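Local structure of DUF1460 domain-containing protein (Legionella pneumophila subsp. pneumophila, 2IM9) at residues Ser73-Gly77 with Arg128-Arg133; Arg81-Phe85 with Thr187-Gln191. The protein is of unknown function but belongs to an N-acetylmuramoyl-L-alanine amidase-like family and may therefore act on bacterial cell-wall peptidoglycan. One frame throughout, in Å; residues are numbered along the deposited sequence.

From the N terminus, the loop between helices 53-63 and 95-107 supplies one segment to each contact, Ser73-Gly77 and then Arg81-Phe85. Interaction 1 closes first: past helices 95-107 and 111-122 the chain returns as Arg128-Arg133, with 50 residues between the segments. Interaction 2, with 101 residues between its segments, closes when Thr187-Gln191 follows helix 176-181. Because their segments alternate along the chain, the two closures cross. They also touch: Glu76 N probably donates to Asp83 O (2.8 Å), and the Asp83 carboxylate takes Arg133 as well as Arg189. Together they tie the long early loop to the segments leading into helices 137-147 and 195-209.

Interaction 1. Residues Ser73-Gly77 with Arg128-Arg133; sequences SLGEG and RSYINR
Glu76 reaches across to a type I beta turn, Tyr130-Arg133, and is met there by Arg133. From CB the chain sets off beside the backbone N, and its CG packs against Arg128 CG (3.9 Å) and the carbonyl carbon of Ser129. A bend at chi2 (64°) then turns the carboxylate back toward Arg133. That arginine grips it side-on with two nitrogens, one to each oxygen: NH2 bonds to Glu76 OE1 (2.9 Å, 166° at the hydrogen) and NE to OE2 (2.9 Å), both on syn lone pairs. The two planes are 33° apart. OE1 also lies 3.7 Å from Tyr130 CD1, while OE2 has a further hydrogen bond with Tyr123 OH, so three bonds hold this buried carboxylate. Beyond the pair, Leu74 O sits over one face of the Arg133 guanidinium, and Arg128 CD packs on Glu76 O (3.3 Å). The turn is braced by an ST motif, Ser129 OG accepting from Asn132 N (3.1 Å). Around the contact, Glu76, Leu74 and Arg133 rest on Arg122 at the end of helix 111-122, while Tyr130 leans on helices 176-181 and 195-209.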
ATOM      1  N   SER A  73      -2.516   5.478   9.525  1.00 16.37           N
ATOM      2  CA  SER A  73      -3.905   5.952   9.602  1.00 16.19           C
ATOM      3  C   SER A  73      -4.884   4.969  10.241  1.00 15.25           C
ATOM      4  O   SER A  73      -5.884   5.388  10.827  1.00 14.78           O
ATOM      5  CB  SER A  73      -4.414   6.294   8.202  1.00 16.74           C
ATOM      6  OG  SER A  73      -4.009   7.615   7.821  1.00 21.03           O
ATOM      7  N   LEU A  74      -4.621   3.670  10.072  1.00 14.25           N
ATOM      8  CA  LEU A  74      -5.581   2.625  10.464  1.00 13.49           C
ATOM      9  C   LEU A  74      -5.000   1.678  11.491  1.00 14.22           C
ATOM     10  O   LEU A  74      -3.777   1.463  11.547  1.00 15.41           O
ATOM     11  CB  LEU A  74      -6.015   1.811   9.229  1.00 13.80           C
ATOM     12  CG  LEU A  74      -6.689   2.628   8.115  1.00 12.20           C
ATOM     13  CD1 LEU A  74      -7.193   1.724   6.965  1.00 11.05           C
ATOM     14  CD2 LEU A  74      -7.847   3.418   8.702  1.00 12.83           C
ATOM     15  N   GLY A  75      -5.892   1.086  12.279  1.00 13.54           N
ATOM     16  CA  GLY A  75      -5.529   0.030  13.213  1.00 14.91           C
ATOM     17  C   GLY A  75      -6.534  -1.114  13.155  1.00 14.90           C
ATOM     18  O   GLY A  75      -7.095  -1.427  12.090  1.00 15.88           O
ATOM     19  N   GLU A  76      -6.745  -1.766  14.296  1.00 14.92           N
ATOM     20  CA  GLU A  76      -7.672  -2.895  14.371  1.00 15.17           C
ATOM     21  C   GLU A  76      -9.048  -2.474  14.896  1.00 15.75           C
ATOM     22  O   GLU A  76      -9.957  -3.304  14.986  1.00 15.67           O
ATOM     23  CB  GLU A  76      -7.086  -4.027  15.219  1.00 15.86           C
ATOM     24  CG  GLU A  76      -6.150  -4.959  14.433  1.00 15.10           C
ATOM     25  CD  GLU A  76      -4.902  -4.243  13.930  1.00 18.48           C
ATOM     26  OE1 GLU A  76      -4.065  -3.828  14.771  1.00 15.51           O
ATOM     27  OE2 GLU A  76      -4.777  -4.083  12.694  1.00 18.00           O
ATOM     28  N   GLY A  77      -9.206  -1.187  15.194  1.00 15.04           N
ATOM     29  CA  GLY A  77     -10.517  -0.637  15.535  1.00 16.00           C
ATOM     30  C   GLY A  77     -10.746  -0.406  17.015  1.00 16.74           C
ATOM     31  O   GLY A  77      -9.878  -0.686  17.859  1.00 16.72           O
ATOM     32  N   ARG A 128      -8.784 -10.563  11.514  1.00 20.52           N
ATOM     33  CA  ARG A 128      -8.315  -9.298  12.089  1.00 20.68           C
ATOM     34  C   ARG A 128      -7.457  -9.468  13.337  1.00 19.43           C
ATOM     35  O   ARG A 128      -7.924  -9.935  14.389  1.00 19.84           O
ATOM     36  CB  ARG A 128      -9.510  -8.391  12.410  1.00 21.24           C
ATOM     37  CG  ARG A 128      -9.117  -7.044  13.044  1.00 22.37           C
ATOM     38  CD  ARG A 128     -10.305  -6.389  13.786  1.00 23.49           C
ATOM     39  NE  ARG A 128     -11.551  -6.480  13.025  1.00 28.50           N
ATOM     40  CZ  ARG A 128     -11.762  -5.912  11.839  1.00 29.80           C
ATOM     41  NH1 ARG A 128     -12.936  -6.061  11.236  1.00 31.46           N
ATOM     42  NH2 ARG A 128     -10.803  -5.204  11.248  1.00 30.89           N
ATOM     43  N   SER A 129      -6.191  -9.079  13.218  1.00 17.72           N
ATOM     44  CA  SER A 129      -5.283  -9.051  14.369  1.00 16.88           C
ATOM     45  C   SER A 129      -4.048  -8.279  13.972  1.00 16.28           C
ATOM     46  O   SER A 129      -3.733  -8.179  12.775  1.00 15.11           O
ATOM     47  CB  SER A 129      -4.903 -10.476  14.813  1.00 17.48           C
ATOM     48  OG  SER A 129      -4.002 -11.061  13.882  1.00 18.96           O
ATOM     49  N   TYR A 130      -3.346  -7.727  14.967  1.00 15.00           N
ATOM     50  CA  TYR A 130      -2.091  -7.037  14.681  1.00 15.30           C
ATOM     51  C   TYR A 130      -1.124  -7.920  13.875  1.00 15.10           C
ATOM     52  O   TYR A 130      -0.588  -7.481  12.858  1.00 14.87           O
ATOM     53  CB  TYR A 130      -1.417  -6.503  15.952  1.00 15.00           C
ATOM     54  CG  TYR A 130      -0.282  -5.556  15.600  1.00 15.58           C
ATOM     55  CD1 TYR A 130      -0.500  -4.188  15.510  1.00 14.80           C
ATOM     56  CD2 TYR A 130       0.986  -6.044  15.285  1.00 15.53           C
ATOM     57  CE1 TYR A 130       0.527  -3.318  15.170  1.00 15.25           C
ATOM     58  CE2 TYR A 130       2.034  -5.180  14.924  1.00 14.10           C
ATOM     59  CZ  TYR A 130       1.793  -3.823  14.864  1.00 15.46           C
ATOM     60  OH  TYR A 130       2.802  -2.956  14.493  1.00 17.21           O
ATOM     61  N   ILE A 131      -0.914  -9.164  14.306  1.00 15.39           N
ATOM     62  CA  ILE A 131       0.110  -9.978  13.653  1.00 15.91           C
ATOM     63  C   ILE A 131      -0.320 -10.419  12.266  1.00 16.04           C
ATOM     64  O   ILE A 131       0.534 -10.699  11.440  1.00 17.09           O
ATOM     65  CB  ILE A 131       0.549 -11.210  14.474  1.00 16.98           C
ATOM     66  CG1 ILE A 131      -0.583 -12.233  14.559  1.00 18.83           C
ATOM     67  CG2 ILE A 131       1.083 -10.779  15.850  1.00 16.47           C
ATOM     68  CD1 ILE A 131      -0.118 -13.598  15.013  1.00 25.01           C
ATOM     69  N   ASN A 132      -1.634 -10.502  12.023  1.00 16.11           N
ATOM     70  CA  ASN A 132      -2.146 -10.868  10.697  1.00 15.91           C
ATOM     71  C   ASN A 132      -2.187  -9.681   9.731  1.00 15.27           C
ATOM     72  O   ASN A 132      -2.385  -9.851   8.531  1.00 15.75           O
ATOM     73  CB  ASN A 132      -3.548 -11.482  10.798  1.00 17.21           C
ATOM     74  CG  ASN A 132      -3.540 -12.936  11.218  1.00 20.79           C
ATOM     75  OD1 ASN A 132      -2.497 -13.595  11.244  1.00 24.13           O
ATOM     76  ND2 ASN A 132      -4.720 -13.450  11.553  1.00 24.50           N
ATOM     77  N   ARG A 133      -2.047  -8.466  10.236  1.00 14.41           N
ATOM     78  CA  ARG A 133      -2.056  -7.314   9.341  1.00 14.22           C
ATOM     79  C   ARG A 133      -0.942  -7.467   8.307  1.00 14.05           C
ATOM     80  O   ARG A 133       0.149  -7.946   8.616  1.00 14.39           O
ATOM     81  CB  ARG A 133      -1.883  -6.009  10.125  1.00 14.07           C
ATOM     82  CG  ARG A 133      -2.498  -4.801   9.366  1.00 15.83           C
ATOM     83  CD  ARG A 133      -2.000  -3.461   9.897  1.00 16.29           C
ATOM     84  NE  ARG A 133      -2.427  -3.188  11.274  1.00 16.59           N
ATOM     85  CZ  ARG A 133      -1.989  -2.165  12.008  1.00 16.35           C
ATOM     86  NH1 ARG A 133      -1.110  -1.298  11.484  1.00 16.88           N
ATOM     87  NH2 ARG A 133      -2.429  -1.997  13.261  1.00 14.56           N
TER

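Interaction 2. Residues Arg81-Phe85 with Thr187-Gln191; sequences RYDQF and TIRLQ
Asp83 and Arg189 join the two loop segments through a single beta bridge of the parallel pattern, Arg189 N donating to Tyr82 O (3.0 Å) and Arg189 O accepting from Gln84 N (2.8 Å), although the segments as a whole run 80° apart. Asp83 also opens an Asx turn, its OD1 accepting from Phe85 N. The bridge lies at the surface of a domain whose family is grouped with the papain-like (clan CA) peptidases.

Arg189 makes the largest share of the contact. Its NE and NH2 hold the Asp83 carboxylate side-on, NE to OD1 (2.9 Å) and NH2 to OD2 (2.8 Å); OD2 is also paired with Arg133 NH2. The second bond of Arg189 uses a syn lone pair, whereas NE comes from above the carboxylate plane, and Phe85 N reaches OD1 from the other face. A bend at chi3 (-65°) lays the guanidinium flat on the Phe85 ring: the planes are 3° apart, and Arg189 CZ stands 3.6 Å from the ring centroid, a cation-pi stack. Thus one edge of the guanidinium is bonded to the carboxylate while one face lies on the ring, and its NH1 goes on to Gly72 O.

Farther along, the extended Gln84 side chain crosses that of Leu190 at a slant, its CD against Leu190 CD2, and OE1 takes the hydrogen bond of Gln191 N (2.8 Å). The Gln191 amide oxygen is held by Ser27 N, near the start of the modelled chain. At the other end, Ile188 CD1 meets the edge of the Tyr82 ring, which also packs on Leu205 of helix 195-209. Beside the Asp83 carboxylate, a water links the segments, donating to both Asp83 OD2 (2.8 Å) and Thr187 O (2.7 Å).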
ATOM      1  N   ARG A  81      -6.805  -4.920  20.806  1.00 14.81           N
ATOM      2  CA  ARG A  81      -5.853  -5.244  21.873  1.00 14.52           C
ATOM      3  C   ARG A  81      -4.604  -4.367  21.782  1.00 15.38           C
ATOM      4  O   ARG A  81      -4.095  -3.908  22.807  1.00 15.40           O
ATOM      5  CB  ARG A  81      -5.474  -6.733  21.810  1.00 14.23           C
ATOM      6  CG  ARG A  81      -4.454  -7.184  22.907  1.00 13.27           C
ATOM      7  CD  ARG A  81      -4.930  -6.872  24.320  1.00 16.24           C
ATOM      8  NE  ARG A  81      -4.112  -7.574  25.317  1.00 18.54           N
ATOM      9  CZ  ARG A  81      -4.365  -7.557  26.620  1.00 20.77           C
ATOM     10  NH1 ARG A  81      -5.415  -6.879  27.084  1.00 22.49           N
ATOM     11  NH2 ARG A  81      -3.580  -8.226  27.451  1.00 22.11           N
ATOM     12  N   TYR A  82      -4.091  -4.162  20.562  1.00 14.76           N
ATOM     13  CA  TYR A  82      -2.790  -3.476  20.402  1.00 15.04           C
ATOM     14  C   TYR A  82      -2.884  -2.118  19.727  1.00 15.18           C
ATOM     15  O   TYR A  82      -2.123  -1.212  20.062  1.00 16.50           O
ATOM     16  CB  TYR A  82      -1.785  -4.365  19.636  1.00 15.37           C
ATOM     17  CG  TYR A  82      -1.676  -5.726  20.270  1.00 14.43           C
ATOM     18  CD1 TYR A  82      -0.990  -5.899  21.476  1.00 14.67           C
ATOM     19  CD2 TYR A  82      -2.281  -6.840  19.678  1.00 13.85           C
ATOM     20  CE1 TYR A  82      -0.923  -7.169  22.100  1.00 16.58           C
ATOM     21  CE2 TYR A  82      -2.208  -8.115  20.279  1.00 15.35           C
ATOM     22  CZ  TYR A  82      -1.531  -8.257  21.492  1.00 17.57           C
ATOM     23  OH  TYR A  82      -1.464  -9.484  22.108  1.00 18.39           O
ATOM     24  N   ASP A  83      -3.783  -1.977  18.753  1.00 14.56           N
ATOM     25  CA  ASP A  83      -3.839  -0.750  17.964  1.00 13.78           C
ATOM     26  C   ASP A  83      -5.287  -0.368  17.706  1.00 14.12           C
ATOM     27  O   ASP A  83      -5.944  -0.966  16.857  1.00 12.83           O
ATOM     28  CB  ASP A  83      -3.089  -0.924  16.627  1.00 13.91           C
ATOM     29  CG  ASP A  83      -2.965   0.379  15.845  1.00 13.33           C
ATOM     30  OD1 ASP A  83      -3.648   1.395  16.199  1.00 14.05           O
ATOM     31  OD2 ASP A  83      -2.158   0.407  14.887  1.00 14.73           O
ATOM     32  N   GLN A  84      -5.766   0.625  18.457  1.00 13.92           N
ATOM     33  CA  GLN A  84      -7.197   1.002  18.467  1.00 14.43           C
ATOM     34  C   GLN A  84      -7.519   2.159  17.524  1.00 14.81           C
ATOM     35  O   GLN A  84      -8.579   2.809  17.639  1.00 15.26           O
ATOM     36  CB  GLN A  84      -7.637   1.323  19.909  1.00 14.08           C
ATOM     37  CG  GLN A  84      -7.412   0.131  20.883  1.00 15.25           C
ATOM     38  CD  GLN A  84      -7.908   0.418  22.303  1.00 17.24           C
ATOM     39  OE1 GLN A  84      -8.013   1.578  22.726  1.00 19.19           O
ATOM     40  NE2 GLN A  84      -8.201  -0.644  23.040  1.00 19.14           N
ATOM     41  N   PHE A  85      -6.618   2.416  16.575  1.00 13.77           N
ATOM     42  CA  PHE A  85      -6.957   3.314  15.472  1.00 14.02           C
ATOM     43  C   PHE A  85      -8.069   2.676  14.609  1.00 14.10           C
ATOM     44  O   PHE A  85      -8.265   1.443  14.649  1.00 14.94           O
ATOM     45  CB  PHE A  85      -5.713   3.621  14.635  1.00 14.32           C
ATOM     46  CG  PHE A  85      -5.030   4.912  15.007  1.00 13.86           C
ATOM     47  CD1 PHE A  85      -4.707   5.194  16.345  1.00 17.16           C
ATOM     48  CD2 PHE A  85      -4.751   5.867  14.034  1.00 15.97           C
ATOM     49  CE1 PHE A  85      -4.092   6.386  16.700  1.00 18.15           C
ATOM     50  CE2 PHE A  85      -4.117   7.080  14.383  1.00 18.01           C
ATOM     51  CZ  PHE A  85      -3.783   7.323  15.728  1.00 18.07           C
ATOM     52  N   THR A 187       4.080   1.501  19.205  1.00 19.07           N
ATOM     53  CA  THR A 187       3.269   0.523  18.483  1.00 17.93           C
ATOM     54  C   THR A 187       1.892   0.331  19.108  1.00 17.69           C
ATOM     55  O   THR A 187       0.928   0.028  18.407  1.00 17.52           O
ATOM     56  CB  THR A 187       3.997  -0.833  18.405  1.00 17.96           C
ATOM     57  OG1 THR A 187       5.047  -0.717  17.447  1.00 18.73           O
ATOM     58  CG2 THR A 187       3.060  -1.947  17.959  1.00 18.27           C
ATOM     59  N   ILE A 188       1.819   0.488  20.427  1.00 16.46           N
ATOM     60  CA  ILE A 188       0.584   0.231  21.153  1.00 16.54           C
ATOM     61  C   ILE A 188      -0.204   1.521  21.260  1.00 16.76           C
ATOM     62  O   ILE A 188       0.160   2.422  22.033  1.00 17.18           O
ATOM     63  CB  ILE A 188       0.859  -0.331  22.577  1.00 16.07           C
ATOM     64  CG1 ILE A 188       1.813  -1.527  22.510  1.00 17.02           C
ATOM     65  CG2 ILE A 188      -0.484  -0.666  23.302  1.00 17.80           C
ATOM     66  CD1 ILE A 188       1.244  -2.759  21.797  1.00 17.79           C
ATOM     67  N   ARG A 189      -1.292   1.589  20.498  1.00 16.68           N
ATOM     68  CA  ARG A 189      -2.086   2.811  20.391  1.00 17.53           C
ATOM     69  C   ARG A 189      -3.451   2.600  21.043  1.00 18.73           C
ATOM     70  O   ARG A 189      -4.329   1.956  20.474  1.00 17.79           O
ATOM     71  CB  ARG A 189      -2.204   3.258  18.927  1.00 17.56           C
ATOM     72  CG  ARG A 189      -0.839   3.592  18.303  1.00 18.40           C
ATOM     73  CD  ARG A 189      -0.970   4.316  16.993  1.00 18.49           C
ATOM     74  NE  ARG A 189      -1.587   3.483  15.956  1.00 18.50           N
ATOM     75  CZ  ARG A 189      -1.692   3.849  14.687  1.00 19.99           C
ATOM     76  NH1 ARG A 189      -1.207   5.020  14.298  1.00 16.66           N
ATOM     77  NH2 ARG A 189      -2.262   3.037  13.801  1.00 17.99           N
ATOM     78  N   LEU A 190      -3.599   3.115  22.264  1.00 19.30           N
ATOM     79  CA  LEU A 190      -4.809   2.911  23.046  1.00 21.02           C
ATOM     80  C   LEU A 190      -5.568   4.224  23.136  1.00 23.19           C
ATOM     81  O   LEU A 190      -4.958   5.282  23.227  1.00 23.06           O
ATOM     82  CB  LEU A 190      -4.450   2.388  24.439  1.00 21.62           C
ATOM     83  CG  LEU A 190      -3.612   1.106  24.499  1.00 21.03           C
ATOM     84  CD1 LEU A 190      -3.271   0.736  25.953  1.00 23.98           C
ATOM     85  CD2 LEU A 190      -4.281  -0.060  23.760  1.00 22.43           C
ATOM     86  N   GLN A 191      -6.895   4.167  23.099  1.00 25.32           N
ATOM     87  CA  GLN A 191      -7.675   5.404  23.064  1.00 28.02           C
ATOM     88  C   GLN A 191      -7.630   6.128  24.402  1.00 29.31           C
ATOM     89  O   GLN A 191      -7.545   7.358  24.448  1.00 29.79           O
ATOM     90  CB  GLN A 191      -9.105   5.138  22.605  1.00 28.16           C
ATOM     91  CG  GLN A 191      -9.141   4.537  21.198  1.00 30.44           C
ATOM     92  CD  GLN A 191     -10.369   4.939  20.413  1.00 33.76           C
ATOM     93  OE1 GLN A 191     -10.517   6.101  20.025  1.00 34.68           O
ATOM     94  NE2 GLN A 191     -11.250   3.973  20.156  1.00 35.11           N
TER
HETATM   95  O   HOH W   1       0.506   0.440  15.767  1.00 19.46           O
HETATM   96  O   HOH W   2     -11.222   1.699  21.831  1.00 25.31           O